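Local coordinates for protein glutamate receptor IIB (Drosophila melanogaster, PDB 4WXJ) that binds glutamate in this ligand-binding domain and probably works as a kainate-type glutamate-gated ion channel of the muscle postsynaptic membrane, at residues Arg10-Arg16 with Asn89-Cys95; Met49-Cys54 with Gly243-Leu247; Met114-Ser119 with Ser220-Tyr226; Val140-Arg146 with Phe172-Thr178; Val185-Lys189 with Asn211-Thr215. All blocks are in the same frame, centred on the assembly; numbering follows the deposited sequence.

Contact 1: Arg10-Arg16 with Asn89-Cys95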
# COMPACT_ATOMS: atom_id res chain seq x y z
N ARG A 10 -14.19 21.05 -6.74
CA ARG A 10 -12.88 20.49 -7.06
C ARG A 10 -12.22 19.93 -5.80
O ARG A 10 -12.25 20.56 -4.74
CB ARG A 10 -11.98 21.55 -7.70
CG ARG A 10 -10.64 21.01 -8.17
CD ARG A 10 -9.81 22.09 -8.85
NE ARG A 10 -9.51 23.19 -7.94
CZ ARG A 10 -8.49 23.19 -7.07
NH1 ARG A 10 -7.68 22.15 -6.98
NH2 ARG A 10 -8.30 24.24 -6.29
N TYR A 11 -11.64 18.74 -5.93
CA TYR A 11 -10.95 18.09 -4.82
C TYR A 11 -9.45 17.95 -5.09
O TYR A 11 -9.05 17.45 -6.14
CB TYR A 11 -11.54 16.70 -4.55
CG TYR A 11 -12.97 16.71 -4.07
CD1 TYR A 11 -13.38 17.59 -3.07
CD2 TYR A 11 -13.91 15.84 -4.60
CE1 TYR A 11 -14.69 17.59 -2.63
CE2 TYR A 11 -15.22 15.84 -4.17
CZ TYR A 11 -15.60 16.72 -3.18
OH TYR A 11 -16.91 16.72 -2.74
N THR A 12 -8.64 18.40 -4.14
CA THR A 12 -7.21 18.14 -4.20
C THR A 12 -6.96 16.70 -3.79
O THR A 12 -7.29 16.30 -2.67
CB THR A 12 -6.42 19.10 -3.30
OG1 THR A 12 -6.59 20.45 -3.77
CG2 THR A 12 -4.93 18.76 -3.31
N VAL A 13 -6.39 15.91 -4.70
CA VAL A 13 -6.15 14.49 -4.46
C VAL A 13 -4.69 14.24 -4.08
O VAL A 13 -3.80 14.31 -4.92
CB VAL A 13 -6.50 13.65 -5.71
CG1 VAL A 13 -6.24 12.16 -5.44
CG2 VAL A 13 -7.95 13.87 -6.11
N ALA A 14 -4.47 13.93 -2.81
CA ALA A 14 -3.14 13.60 -2.33
C ALA A 14 -2.83 12.14 -2.64
O ALA A 14 -3.64 11.25 -2.39
CB ALA A 14 -3.02 13.86 -0.84
N THR A 15 -1.64 11.89 -3.19
CA THR A 15 -1.22 10.53 -3.50
C THR A 15 0.29 10.42 -3.34
O THR A 15 0.95 11.34 -2.86
CB THR A 15 -1.63 10.12 -4.93
OG1 THR A 15 -1.26 8.75 -5.17
CG2 THR A 15 -0.97 11.01 -5.97
N ARG A 16 0.84 9.27 -3.74
CA ARG A 16 2.28 9.05 -3.72
C ARG A 16 2.69 8.29 -4.97
O ARG A 16 1.89 7.56 -5.55
CB ARG A 16 2.69 8.28 -2.46
CG ARG A 16 2.18 6.85 -2.40
CD ARG A 16 2.60 6.15 -1.12
NE ARG A 16 4.06 6.11 -0.96
CZ ARG A 16 4.86 5.21 -1.53
NH1 ARG A 16 4.35 4.26 -2.30
NH2 ARG A 16 6.16 5.27 -1.32
N ASN A 89 -5.00 20.18 3.55
CA ASN A 89 -4.36 20.59 2.30
C ASN A 89 -4.87 19.75 1.13
O ASN A 89 -4.67 20.10 -0.04
CB ASN A 89 -2.84 20.47 2.40
CG ASN A 89 -2.24 21.49 3.34
OD1 ASN A 89 -2.88 22.48 3.70
ND2 ASN A 89 -0.99 21.26 3.74
N ALA A 90 -5.52 18.63 1.46
CA ALA A 90 -6.13 17.77 0.46
C ALA A 90 -7.46 17.26 0.99
O ALA A 90 -7.65 17.12 2.20
CB ALA A 90 -5.21 16.61 0.11
N GLN A 91 -8.39 16.99 0.08
CA GLN A 91 -9.73 16.53 0.44
C GLN A 91 -9.86 15.02 0.23
O GLN A 91 -10.73 14.37 0.81
CB GLN A 91 -10.79 17.26 -0.38
CG GLN A 91 -10.88 18.76 -0.09
CD GLN A 91 -9.68 19.54 -0.60
OE1 GLN A 91 -9.28 19.39 -1.75
NE2 GLN A 91 -9.10 20.36 0.27
N ILE A 92 -8.98 14.47 -0.60
CA ILE A 92 -9.00 13.05 -0.93
C ILE A 92 -7.58 12.49 -0.95
O ILE A 92 -6.68 13.09 -1.54
CB ILE A 92 -9.69 12.81 -2.30
CG1 ILE A 92 -11.19 13.11 -2.19
CG2 ILE A 92 -9.48 11.37 -2.76
CD1 ILE A 92 -11.93 13.08 -3.51
N GLY A 93 -7.39 11.35 -0.30
CA GLY A 93 -6.11 10.65 -0.28
C GLY A 93 -6.26 9.24 -0.82
O GLY A 93 -7.15 8.51 -0.37
N ILE A 94 -5.42 8.86 -1.77
CA ILE A 94 -5.56 7.56 -2.42
C ILE A 94 -4.25 6.97 -2.93
O ILE A 94 -3.37 7.68 -3.41
CB ILE A 94 -6.55 7.63 -3.60
CG1 ILE A 94 -6.76 6.24 -4.21
CG2 ILE A 94 -6.06 8.63 -4.65
CD1 ILE A 94 -7.90 6.17 -5.22
N CYS A 95 -4.16 5.64 -2.81
CA CYS A 95 -3.11 4.80 -3.38
C CYS A 95 -3.39 3.41 -2.83
O CYS A 95 -4.54 3.10 -2.51
CB CYS A 95 -1.70 5.27 -3.01
SG CYS A 95 -1.35 5.27 -1.24
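V13 and A14 pair in parallel with I92 and G93 in the sheet of the first lobe, where strand 10-15 lies between strands 57-62 and 92-93. The ladder runs I92 N to T12 O (3.2 Å), A14 N to I92 O (2.7 Å) and I94 N to A14 O (3.0 Å); T12 O also accepts from Q91 N (3.0 Å). The Q91 side chain adds a bond in the reverse sense: its chain bends at chi2 (70°) and brings OE1 2.7 Å from T12 N, which donates to it almost end-on at a C=O...N angle of 165°. With a leucine in its place, T12 N would probably be left without this acceptor. Past the ladder, T15 OG1, turned anti to the T15 N, donates to I94 O at 2.9 Å. On one face of the sheet V13 CG1 touches I94 CG2 (3.6 Å), and I94 packs in turn on helix 42-54, while I92 CD1 reaches Y11 CD2 (3.6 Å) obliquely to the ring. A14 CB meets A90 CB on the other face. C95 then leads directly into D96, which binds glutamate: a strand carrying a ligand-binding loop at its end, as in the parallel sheet of a periplasmic-binding-protein-like lobe.

Contact 2: Met49-Cys54 with Gly243-Leu247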
# COMPACT_ATOMS: atom_id res chain seq x y z
N MET A 49 -12.90 7.56 -12.87
CA MET A 49 -14.17 6.84 -12.88
C MET A 49 -15.11 7.39 -11.81
O MET A 49 -16.31 7.53 -12.05
CB MET A 49 -13.93 5.34 -12.65
CG MET A 49 -13.20 4.65 -13.79
SD MET A 49 -12.37 3.13 -13.29
CE MET A 49 -13.77 2.06 -12.98
N LEU A 50 -14.57 7.69 -10.64
CA LEU A 50 -15.36 8.24 -9.54
C LEU A 50 -15.76 9.68 -9.82
O LEU A 50 -16.84 10.12 -9.43
CB LEU A 50 -14.58 8.15 -8.22
CG LEU A 50 -14.49 6.77 -7.58
CD1 LEU A 50 -13.50 6.79 -6.42
CD2 LEU A 50 -15.85 6.31 -7.09
N ALA A 51 -14.87 10.42 -10.48
CA ALA A 51 -15.15 11.81 -10.82
C ALA A 51 -16.34 11.88 -11.77
O ALA A 51 -17.16 12.79 -11.67
CB ALA A 51 -13.93 12.45 -11.45
N GLN A 52 -16.42 10.92 -12.68
CA GLN A 52 -17.52 10.86 -13.63
C GLN A 52 -18.78 10.31 -12.96
O GLN A 52 -19.89 10.70 -13.30
CB GLN A 52 -17.14 9.99 -14.83
CG GLN A 52 -17.95 10.29 -16.08
CD GLN A 52 -18.34 9.04 -16.85
OE1 GLN A 52 -17.57 8.08 -16.93
NE2 GLN A 52 -19.54 9.04 -17.40
N GLU A 53 -18.58 9.41 -12.01
CA GLU A 53 -19.69 8.77 -11.31
C GLU A 53 -20.29 9.69 -10.26
O GLU A 53 -21.52 9.78 -10.13
CB GLU A 53 -19.22 7.46 -10.66
CG GLU A 53 -20.34 6.64 -10.03
CD GLU A 53 -21.33 6.11 -11.05
OE1 GLU A 53 -20.92 5.89 -12.21
OE2 GLU A 53 -22.51 5.93 -10.69
N CYS A 54 -19.43 10.37 -9.51
CA CYS A 54 -19.86 11.22 -8.40
C CYS A 54 -19.94 12.70 -8.79
O CYS A 54 -20.39 13.53 -8.00
CB CYS A 54 -18.90 11.05 -7.22
SG CYS A 54 -18.71 9.34 -6.67
N GLY A 243 -20.30 5.57 -4.90
CA GLY A 243 -19.66 5.48 -6.20
C GLY A 243 -18.77 4.26 -6.34
O GLY A 243 -18.83 3.55 -7.35
N ILE A 244 -17.96 4.00 -5.32
CA ILE A 244 -17.08 2.83 -5.31
C ILE A 244 -17.90 1.54 -5.41
O ILE A 244 -17.53 0.62 -6.14
CB ILE A 244 -16.22 2.80 -4.02
CG1 ILE A 244 -15.18 3.92 -4.07
CG2 ILE A 244 -15.52 1.45 -3.87
CD1 ILE A 244 -14.50 4.18 -2.73
N LEU A 245 -19.00 1.48 -4.66
CA LEU A 245 -19.86 0.31 -4.67
C LEU A 245 -20.57 0.13 -6.01
O LEU A 245 -20.82 -1.00 -6.44
CB LEU A 245 -20.89 0.41 -3.54
CG LEU A 245 -20.28 0.27 -2.14
CD1 LEU A 245 -21.24 0.77 -1.07
CD2 LEU A 245 -19.88 -1.17 -1.87
N ARG A 246 -20.90 1.23 -6.68
CA ARG A 246 -21.49 1.15 -8.02
C ARG A 246 -20.52 0.49 -8.99
O ARG A 246 -20.87 -0.47 -9.68
CB ARG A 246 -21.87 2.54 -8.53
CG ARG A 246 -22.50 2.54 -9.93
CD ARG A 246 -23.92 2.01 -9.90
NE ARG A 246 -24.89 3.09 -9.88
CZ ARG A 246 -26.15 2.97 -9.46
NH1 ARG A 246 -26.60 1.80 -9.02
NH2 ARG A 246 -26.96 4.02 -9.49
N LEU A 247 -19.30 1.01 -9.03
CA LEU A 247 -18.26 0.48 -9.91
C LEU A 247 -17.97 -0.98 -9.59
O LEU A 247 -17.71 -1.78 -10.49
CB LEU A 247 -16.99 1.32 -9.79
CG LEU A 247 -17.12 2.80 -10.14
CD1 LEU A 247 -15.84 3.55 -9.81
CD2 LEU A 247 -17.48 2.98 -11.61
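L50 pushes CD2 onto the backbone of the facing helix, 3.6 Å from G243 C, with I244 CG1 and L247 CD1 as its apolar neighbours, CD2 to L247 CD1 being 3.9 Å. M49 CB meets that same L247 CD1 at 3.9 Å, and a bend at chi3 (70°) swings M49 CE round to L247 CD2. L50 and I244 also reach I228 of strand 214-230. An alanine at L50 would probably open a gap over the G243 carbonyl and leave I244 CG1 and L247 CD1 without their shared neighbour. This is helix-on-helix packing within the first lobe: the short axes of 49-54 and 243-247 pass 9.9 Å apart at 108°. Glycine at 243 permits the approach, since a CB there would fall 2.6 Å from C54 SG, well inside contact distance. C54 SG and E53 CG instead lie against G243 CA. Farther out the contact turns polar. E53 OE2 comes in near the plane of the R246 guanidinium at its edge, 3.8 Å from R246 NE, a long salt bridge. The carboxylate and guanidinium planes stand 85° apart, and E53 OE2 is nearer still to R246 CG, at 3.5 Å.

Contact 3: Met114-Ser119 with Ser220-Tyr226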
# COMPACT_ATOMS: atom_id res chain seq x y z
N MET A 114 -10.66 -2.29 -2.44
CA MET A 114 -9.85 -3.48 -2.67
C MET A 114 -9.58 -4.22 -1.36
O MET A 114 -9.27 -3.60 -0.34
CB MET A 114 -8.54 -3.11 -3.35
CG MET A 114 -7.79 -4.29 -3.96
SD MET A 114 -6.31 -3.81 -4.89
CE MET A 114 -7.02 -2.85 -6.22
N GLN A 115 -9.71 -5.54 -1.41
CA GLN A 115 -9.38 -6.39 -0.27
C GLN A 115 -8.11 -7.16 -0.61
O GLN A 115 -7.85 -7.47 -1.78
CB GLN A 115 -10.53 -7.34 0.08
CG GLN A 115 -10.95 -8.26 -1.05
CD GLN A 115 -12.09 -9.19 -0.66
OE1 GLN A 115 -13.03 -8.78 0.02
NE2 GLN A 115 -12.00 -10.44 -1.08
N LEU A 116 -7.31 -7.46 0.41
CA LEU A 116 -6.00 -8.05 0.21
C LEU A 116 -5.52 -8.76 1.47
O LEU A 116 -6.23 -8.83 2.47
CB LEU A 116 -4.99 -6.96 -0.19
CG LEU A 116 -4.96 -5.75 0.75
CD1 LEU A 116 -3.54 -5.29 1.00
CD2 LEU A 116 -5.80 -4.62 0.18
N GLY A 117 -4.31 -9.30 1.40
CA GLY A 117 -3.67 -9.91 2.54
C GLY A 117 -2.19 -9.59 2.55
O GLY A 117 -1.72 -8.73 1.80
N ILE A 118 -1.45 -10.30 3.40
CA ILE A 118 -0.01 -10.14 3.52
C ILE A 118 0.66 -11.47 3.18
O ILE A 118 0.11 -12.54 3.45
CB ILE A 118 0.39 -9.70 4.94
CG1 ILE A 118 -0.21 -8.33 5.27
CG2 ILE A 118 1.91 -9.65 5.09
CD1 ILE A 118 -0.12 -7.96 6.74
N SER A 119 1.84 -11.41 2.57
CA SER A 119 2.60 -12.61 2.30
C SER A 119 4.09 -12.29 2.21
O SER A 119 4.51 -11.17 2.51
CB SER A 119 2.11 -13.28 1.01
OG SER A 119 2.56 -14.62 0.94
N SER A 220 -1.26 -16.52 1.70
CA SER A 220 -1.62 -15.19 2.16
C SER A 220 -2.20 -15.30 3.57
O SER A 220 -2.89 -16.26 3.89
CB SER A 220 -2.63 -14.54 1.22
OG SER A 220 -3.14 -13.33 1.76
N PHE A 221 -1.90 -14.31 4.41
CA PHE A 221 -2.49 -14.24 5.74
C PHE A 221 -2.91 -12.81 6.07
O PHE A 221 -2.38 -11.85 5.51
CB PHE A 221 -1.50 -14.75 6.80
CG PHE A 221 -0.15 -14.10 6.74
CD1 PHE A 221 0.10 -12.92 7.42
CD2 PHE A 221 0.88 -14.69 6.02
CE1 PHE A 221 1.35 -12.33 7.37
CE2 PHE A 221 2.13 -14.09 5.97
CZ PHE A 221 2.36 -12.91 6.64
N GLY A 222 -3.87 -12.69 6.97
CA GLY A 222 -4.42 -11.40 7.35
C GLY A 222 -5.55 -10.97 6.44
O GLY A 222 -5.71 -11.49 5.34
N GLU A 223 -6.34 -10.01 6.92
CA GLU A 223 -7.43 -9.42 6.14
C GLU A 223 -7.30 -7.91 6.13
O GLU A 223 -7.64 -7.24 7.11
CB GLU A 223 -8.80 -9.82 6.72
CG GLU A 223 -9.14 -11.29 6.61
CD GLU A 223 -10.50 -11.61 7.21
OE1 GLU A 223 -11.40 -10.74 7.16
OE2 GLU A 223 -10.67 -12.73 7.74
N LYS A 224 -6.79 -7.37 5.03
CA LYS A 224 -6.55 -5.93 4.92
C LYS A 224 -7.37 -5.33 3.78
O LYS A 224 -7.81 -6.04 2.87
CB LYS A 224 -5.06 -5.66 4.72
CG LYS A 224 -4.16 -6.30 5.78
CD LYS A 224 -4.51 -5.84 7.20
CE LYS A 224 -3.79 -6.68 8.25
NZ LYS A 224 -4.39 -6.49 9.61
N HIS A 225 -7.56 -4.01 3.84
CA HIS A 225 -8.39 -3.30 2.87
C HIS A 225 -7.76 -1.98 2.44
O HIS A 225 -7.18 -1.28 3.27
CB HIS A 225 -9.78 -3.01 3.45
CG HIS A 225 -10.40 -4.17 4.18
ND1 HIS A 225 -11.09 -5.16 3.54
CD2 HIS A 225 -10.43 -4.46 5.50
CE1 HIS A 225 -11.52 -6.04 4.43
NE2 HIS A 225 -11.14 -5.64 5.63
N TYR A 226 -7.88 -1.66 1.16
CA TYR A 226 -7.54 -0.32 0.66
C TYR A 226 -8.79 0.54 0.64
O TYR A 226 -9.84 0.12 0.16
CB TYR A 226 -6.95 -0.37 -0.74
CG TYR A 226 -5.61 -1.07 -0.87
CD1 TYR A 226 -4.76 -1.21 0.22
CD2 TYR A 226 -5.20 -1.58 -2.09
CE1 TYR A 226 -3.54 -1.85 0.09
CE2 TYR A 226 -3.98 -2.21 -2.23
CZ TYR A 226 -3.16 -2.34 -1.13
OH TYR A 226 -1.94 -2.97 -1.28
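M114 with Y226 and L116 with K224 are hydrogen-bonded antiparallel pairs, with Q115 and H225 as the non-hydrogen-bonded pair between them. Y226 N gives to M114 O at 2.8 Å, and L116 and K224 exchange two bonds, K224 N approaching L116 O from above the carbonyl plane. A beta bulge shifts the register before I118 and F221, which also exchange two bonds. The chain turns a corner at G222, whose backbone angles would jam a CB against the carbonyl before it; a CB on G117 would hit S220 OG.

L116 CD2 sits over the centre of the Y226 ring, 3.5 Å from the centroid and 7° off its normal, a CH-pi contact. M114 lies alongside the same ring, its SD oblique to it at 4.8 Å from the centroid, a Met-aromatic contact. F221 CG lies between its own N and carbonyl carbon (chi1 52°), which folds the ring back over I118: I118 O lies over one face, and F221 CE1 touches I118 CG2 (3.6 Å).

Strands 108-123 and 214-230 join the two lobes of the clamshell. With its ring held by L116 and M114, Y226 presents its hydroxyl to E200 and T202 beside bound glutamate, so hinge packing and pocket share one residue.

Contact 4: Val140-Arg146 with Phe172-Thr178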
# COMPACT_ATOMS: atom_id res chain seq x y z
N VAL A 140 18.13 -16.27 6.93
CA VAL A 140 17.45 -15.34 6.03
C VAL A 140 16.76 -14.25 6.84
O VAL A 140 15.80 -14.51 7.57
CB VAL A 140 16.40 -16.07 5.17
CG1 VAL A 140 15.65 -15.08 4.27
CG2 VAL A 140 17.06 -17.15 4.33
N GLN A 141 17.25 -13.02 6.72
CA GLN A 141 16.64 -11.89 7.40
C GLN A 141 15.38 -11.47 6.65
O GLN A 141 15.16 -11.88 5.51
CB GLN A 141 17.62 -10.72 7.50
CG GLN A 141 18.85 -11.01 8.35
CD GLN A 141 19.73 -9.79 8.56
OE1 GLN A 141 19.74 -8.87 7.73
NE2 GLN A 141 20.46 -9.77 9.67
N PHE A 142 14.55 -10.65 7.29
CA PHE A 142 13.31 -10.19 6.67
C PHE A 142 12.82 -8.89 7.29
O PHE A 142 13.16 -8.57 8.43
CB PHE A 142 12.24 -11.27 6.78
CG PHE A 142 12.05 -11.81 8.17
CD1 PHE A 142 12.80 -12.89 8.61
CD2 PHE A 142 11.12 -11.24 9.03
CE1 PHE A 142 12.63 -13.38 9.89
CE2 PHE A 142 10.95 -11.74 10.31
CZ PHE A 142 11.70 -12.81 10.74
N GLY A 143 12.00 -8.16 6.54
CA GLY A 143 11.47 -6.89 7.02
C GLY A 143 10.30 -6.37 6.21
O GLY A 143 9.81 -7.03 5.30
N THR A 144 9.87 -5.16 6.56
CA THR A 144 8.71 -4.52 5.94
C THR A 144 9.01 -3.06 5.62
O THR A 144 10.10 -2.56 5.90
CB THR A 144 7.47 -4.57 6.86
OG1 THR A 144 7.68 -3.75 8.01
CG2 THR A 144 7.17 -5.99 7.30
N ILE A 145 8.03 -2.37 5.05
CA ILE A 145 8.13 -0.94 4.87
C ILE A 145 8.04 -0.25 6.23
O ILE A 145 7.17 -0.57 7.04
CB ILE A 145 7.02 -0.41 3.94
CG1 ILE A 145 7.24 -0.94 2.53
CG2 ILE A 145 7.01 1.12 3.93
CD1 ILE A 145 6.06 -0.75 1.61
N ARG A 146 8.95 0.68 6.46
CA ARG A 146 9.03 1.41 7.72
C ARG A 146 7.76 2.22 7.97
O ARG A 146 7.41 3.09 7.17
CB ARG A 146 10.26 2.32 7.72
CG ARG A 146 10.52 3.04 9.03
CD ARG A 146 11.81 3.86 8.96
NE ARG A 146 12.96 3.04 8.57
CZ ARG A 146 13.46 2.95 7.34
NH1 ARG A 146 12.93 3.64 6.33
NH2 ARG A 146 14.50 2.17 7.11
N PHE A 172 17.42 -7.39 13.72
CA PHE A 172 18.31 -7.63 12.58
C PHE A 172 19.27 -6.47 12.33
O PHE A 172 18.91 -5.30 12.46
CB PHE A 172 17.49 -7.88 11.31
CG PHE A 172 16.86 -9.25 11.25
CD1 PHE A 172 17.54 -10.37 11.68
CD2 PHE A 172 15.58 -9.40 10.74
CE1 PHE A 172 16.95 -11.63 11.62
CE2 PHE A 172 14.98 -10.65 10.68
CZ PHE A 172 15.67 -11.76 11.11
N LYS A 173 20.50 -6.84 11.96
CA LYS A 173 21.51 -5.89 11.50
C LYS A 173 21.95 -6.31 10.10
O LYS A 173 22.32 -7.47 9.89
CB LYS A 173 22.72 -5.86 12.44
CG LYS A 173 22.42 -5.42 13.86
CD LYS A 173 23.71 -5.17 14.63
CE LYS A 173 23.45 -4.73 16.06
NZ LYS A 173 23.02 -5.86 16.93
N PRO A 174 21.91 -5.38 9.12
CA PRO A 174 21.52 -3.97 9.21
C PRO A 174 20.01 -3.79 9.32
O PRO A 174 19.28 -4.77 9.46
CB PRO A 174 22.05 -3.38 7.90
CG PRO A 174 21.97 -4.51 6.94
CD PRO A 174 22.28 -5.75 7.74
N ASP A 175 19.55 -2.54 9.26
CA ASP A 175 18.13 -2.22 9.35
C ASP A 175 17.31 -3.08 8.40
O ASP A 175 17.58 -3.12 7.20
CB ASP A 175 17.91 -0.73 9.04
CG ASP A 175 16.44 -0.34 9.07
OD1 ASP A 175 15.66 -0.99 9.80
OD2 ASP A 175 16.07 0.62 8.37
N ALA A 176 16.32 -3.78 8.95
CA ALA A 176 15.52 -4.71 8.16
C ALA A 176 14.42 -3.99 7.39
O ALA A 176 13.85 -4.55 6.45
CB ALA A 176 14.92 -5.77 9.07
N PHE A 177 14.13 -2.75 7.78
CA PHE A 177 13.02 -2.01 7.18
C PHE A 177 13.45 -1.20 5.96
O PHE A 177 14.62 -0.88 5.79
CB PHE A 177 12.39 -1.08 8.23
CG PHE A 177 11.87 -1.81 9.43
CD1 PHE A 177 10.57 -2.30 9.45
CD2 PHE A 177 12.67 -2.02 10.54
CE1 PHE A 177 10.08 -2.98 10.55
CE2 PHE A 177 12.19 -2.70 11.64
CZ PHE A 177 10.89 -3.18 11.65
N THR A 178 12.47 -0.88 5.10
CA THR A 178 12.71 -0.15 3.86
C THR A 178 11.75 1.03 3.74
O THR A 178 10.79 1.13 4.50
CB THR A 178 12.53 -1.06 2.63
OG1 THR A 178 11.16 -1.45 2.52
CG2 THR A 178 13.41 -2.30 2.75
O HOH W 1 18.13 -6.56 7.80
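F172 points the edge of its ring at the face of F142, centroids 5.0 Å apart and planes at 83°. F142 CG stands between its own N and carbonyl carbon (chi1 51°), which brings the ring round to meet F172 CE2 over its centre. Over a face of F172 lies Q141 CG, 3.9 Å from the centroid, as the two side chains run past each other in opposite directions. Q141 then stays extended: NE2 donates to K173 O (3.0 Å) from well above that carbonyl plane, and a water links Q141 OE1 to P174 O. Farther along, T178 N binds T144 O (3.0 Å) and R146 N binds T178 O (2.7 Å), two backbone bonds bracketing I145, which touches bound glutamate. D175 OD1 receives F177 N in an Asx turn. D175 OD2 faces R146 NH2 in a salt bridge, doubtful in detail because R146 has two conformers. The loop is thus tied to strand 141-143 by amide, water and ring contacts, and to the residues that follow it by backbone bonds beside the ligand.

Contact 5: Val185-Lys189 with Asn211-Thr215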
# COMPACT_ATOMS: atom_id res chain seq x y z
N VAL A 185 11.62 -4.82 -2.85
CA VAL A 185 11.82 -5.74 -3.96
C VAL A 185 13.27 -5.72 -4.46
O VAL A 185 13.85 -6.76 -4.74
CB VAL A 185 10.87 -5.41 -5.14
CG1 VAL A 185 11.17 -6.30 -6.35
CG2 VAL A 185 9.43 -5.58 -4.70
N ASP A 186 13.84 -4.52 -4.57
CA ASP A 186 15.23 -4.37 -4.98
C ASP A 186 16.16 -5.10 -4.01
O ASP A 186 17.15 -5.69 -4.42
CB ASP A 186 15.63 -2.89 -5.06
CG ASP A 186 14.90 -2.14 -6.16
OD1 ASP A 186 14.24 -2.79 -7.00
OD2 ASP A 186 15.00 -0.90 -6.18
N ARG A 187 15.83 -5.06 -2.72
CA ARG A 187 16.68 -5.67 -1.71
C ARG A 187 16.62 -7.20 -1.77
O ARG A 187 17.62 -7.86 -1.53
CB ARG A 187 16.28 -5.18 -0.32
CG ARG A 187 17.22 -5.64 0.78
CD ARG A 187 16.95 -4.93 2.09
NE ARG A 187 17.76 -5.47 3.17
CZ ARG A 187 17.72 -5.04 4.43
NH1 ARG A 187 16.90 -4.06 4.78
NH2 ARG A 187 18.50 -5.60 5.35
N VAL A 188 15.45 -7.75 -2.08
CA VAL A 188 15.31 -9.20 -2.21
C VAL A 188 16.12 -9.69 -3.41
O VAL A 188 16.79 -10.72 -3.35
CB VAL A 188 13.84 -9.63 -2.38
CG1 VAL A 188 13.74 -11.12 -2.67
CG2 VAL A 188 13.05 -9.28 -1.13
N LYS A 189 16.05 -8.94 -4.51
CA LYS A 189 16.77 -9.29 -5.73
C LYS A 189 18.28 -9.24 -5.51
O LYS A 189 19.01 -10.17 -5.86
CB LYS A 189 16.36 -8.36 -6.87
CG LYS A 189 14.95 -8.61 -7.39
CD LYS A 189 14.32 -7.37 -8.00
CE LYS A 189 14.89 -7.04 -9.36
NZ LYS A 189 14.18 -5.88 -9.98
N ASN A 211 9.27 -10.08 -12.29
CA ASN A 211 10.62 -10.46 -11.87
C ASN A 211 10.70 -11.97 -11.65
O ASN A 211 10.30 -12.48 -10.60
CB ASN A 211 11.02 -9.71 -10.60
CG ASN A 211 11.11 -8.21 -10.81
OD1 ASN A 211 12.16 -7.67 -11.14
ND2 ASN A 211 9.99 -7.52 -10.63
N CYS A 212 11.23 -12.67 -12.65
CA CYS A 212 11.18 -14.13 -12.69
C CYS A 212 12.06 -14.81 -11.65
O CYS A 212 11.92 -16.01 -11.40
CB CYS A 212 11.56 -14.61 -14.09
SG CYS A 212 10.56 -13.91 -15.44
N GLU A 213 12.97 -14.06 -11.04
CA GLU A 213 13.87 -14.63 -10.03
C GLU A 213 13.23 -14.63 -8.64
O GLU A 213 13.85 -15.05 -7.67
CB GLU A 213 15.20 -13.88 -10.01
CG GLU A 213 15.16 -12.45 -9.44
CD GLU A 213 14.80 -11.41 -10.48
OE1 GLU A 213 13.87 -11.65 -11.28
OE2 GLU A 213 15.46 -10.35 -10.51
N LEU A 214 11.99 -14.15 -8.56
CA LEU A 214 11.29 -14.02 -7.28
C LEU A 214 10.06 -14.92 -7.21
O LEU A 214 9.49 -15.29 -8.23
CB LEU A 214 10.87 -12.56 -7.07
CG LEU A 214 11.99 -11.52 -7.15
CD1 LEU A 214 11.43 -10.13 -6.94
CD2 LEU A 214 13.09 -11.82 -6.14
N THR A 215 9.66 -15.26 -5.99
CA THR A 215 8.49 -16.09 -5.76
C THR A 215 7.85 -15.78 -4.41
O THR A 215 8.46 -15.12 -3.57
CB THR A 215 8.83 -17.59 -5.83
OG1 THR A 215 7.63 -18.37 -5.74
CG2 THR A 215 9.79 -17.99 -4.70
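K189 of helix 181-191 lies across the type I beta turn N211-L214, whose last residue begins strand 214-230; this is helix-on-sheet packing in the second lobe. The helix meets the turn and the start of the strand through L214, whose CD2 presses on V188 CG1 at 3.6 Å and whose CD1 lies 3.9 Å from V185 CG1. L214 also packs on L121 and Y123 of strand 108-123, and its N closes the turn onto N211 O (3.1 Å).

K189 can be followed outward. From CB, the chain leaves with CG anti to the carbonyl carbon (chi1 -71°), and CG enters the contact at once, 3.9 Å from L214 CD1 and 3.6 Å from E213 OE2. CD comes next, 3.8 Å from N211 OD1. A bend at chi3 (74°) then brings CE near both N211 OD1 and E213 OE2, the methylenes passing the carboxylate while the amine goes on beyond it. K189 NZ and E213 OE2 stay 4.7 Å apart, too far for a salt bridge, though the opposite charges probably attract. N211 is held at its other amide atom, ND2 giving to Y207 O, and the neighbouring C212 is joined by a disulfide to C268. At the tip, K189 NZ donates a hydrogen bond to N211 OD1 at 2.9 Å, standing 38° out of the plane of the N211 side-chain carbonyl.

In the fold
From the N terminus, contact 1 closes the first loop, bringing 89-95 back beside 10-16 in the sheet of the first lobe. Contact 2 opens inside that loop but closes only at 243-247, so the two cross, and the late helix 237-250 is tied back onto the first lobe. Nested in the long loop of contact 2 is contact 3, which joins the strands that connect the lobes. Inside contact 3, contacts 4 and 5 follow in series in the second lobe, reaching the same sheet. They touch each other through D175 O and R187 NH1, 2.7 Å apart, a probable hydrogen bond. Contacts 1 and 4 lie on opposite sides of the chain's centre, about 30 Å apart between centres.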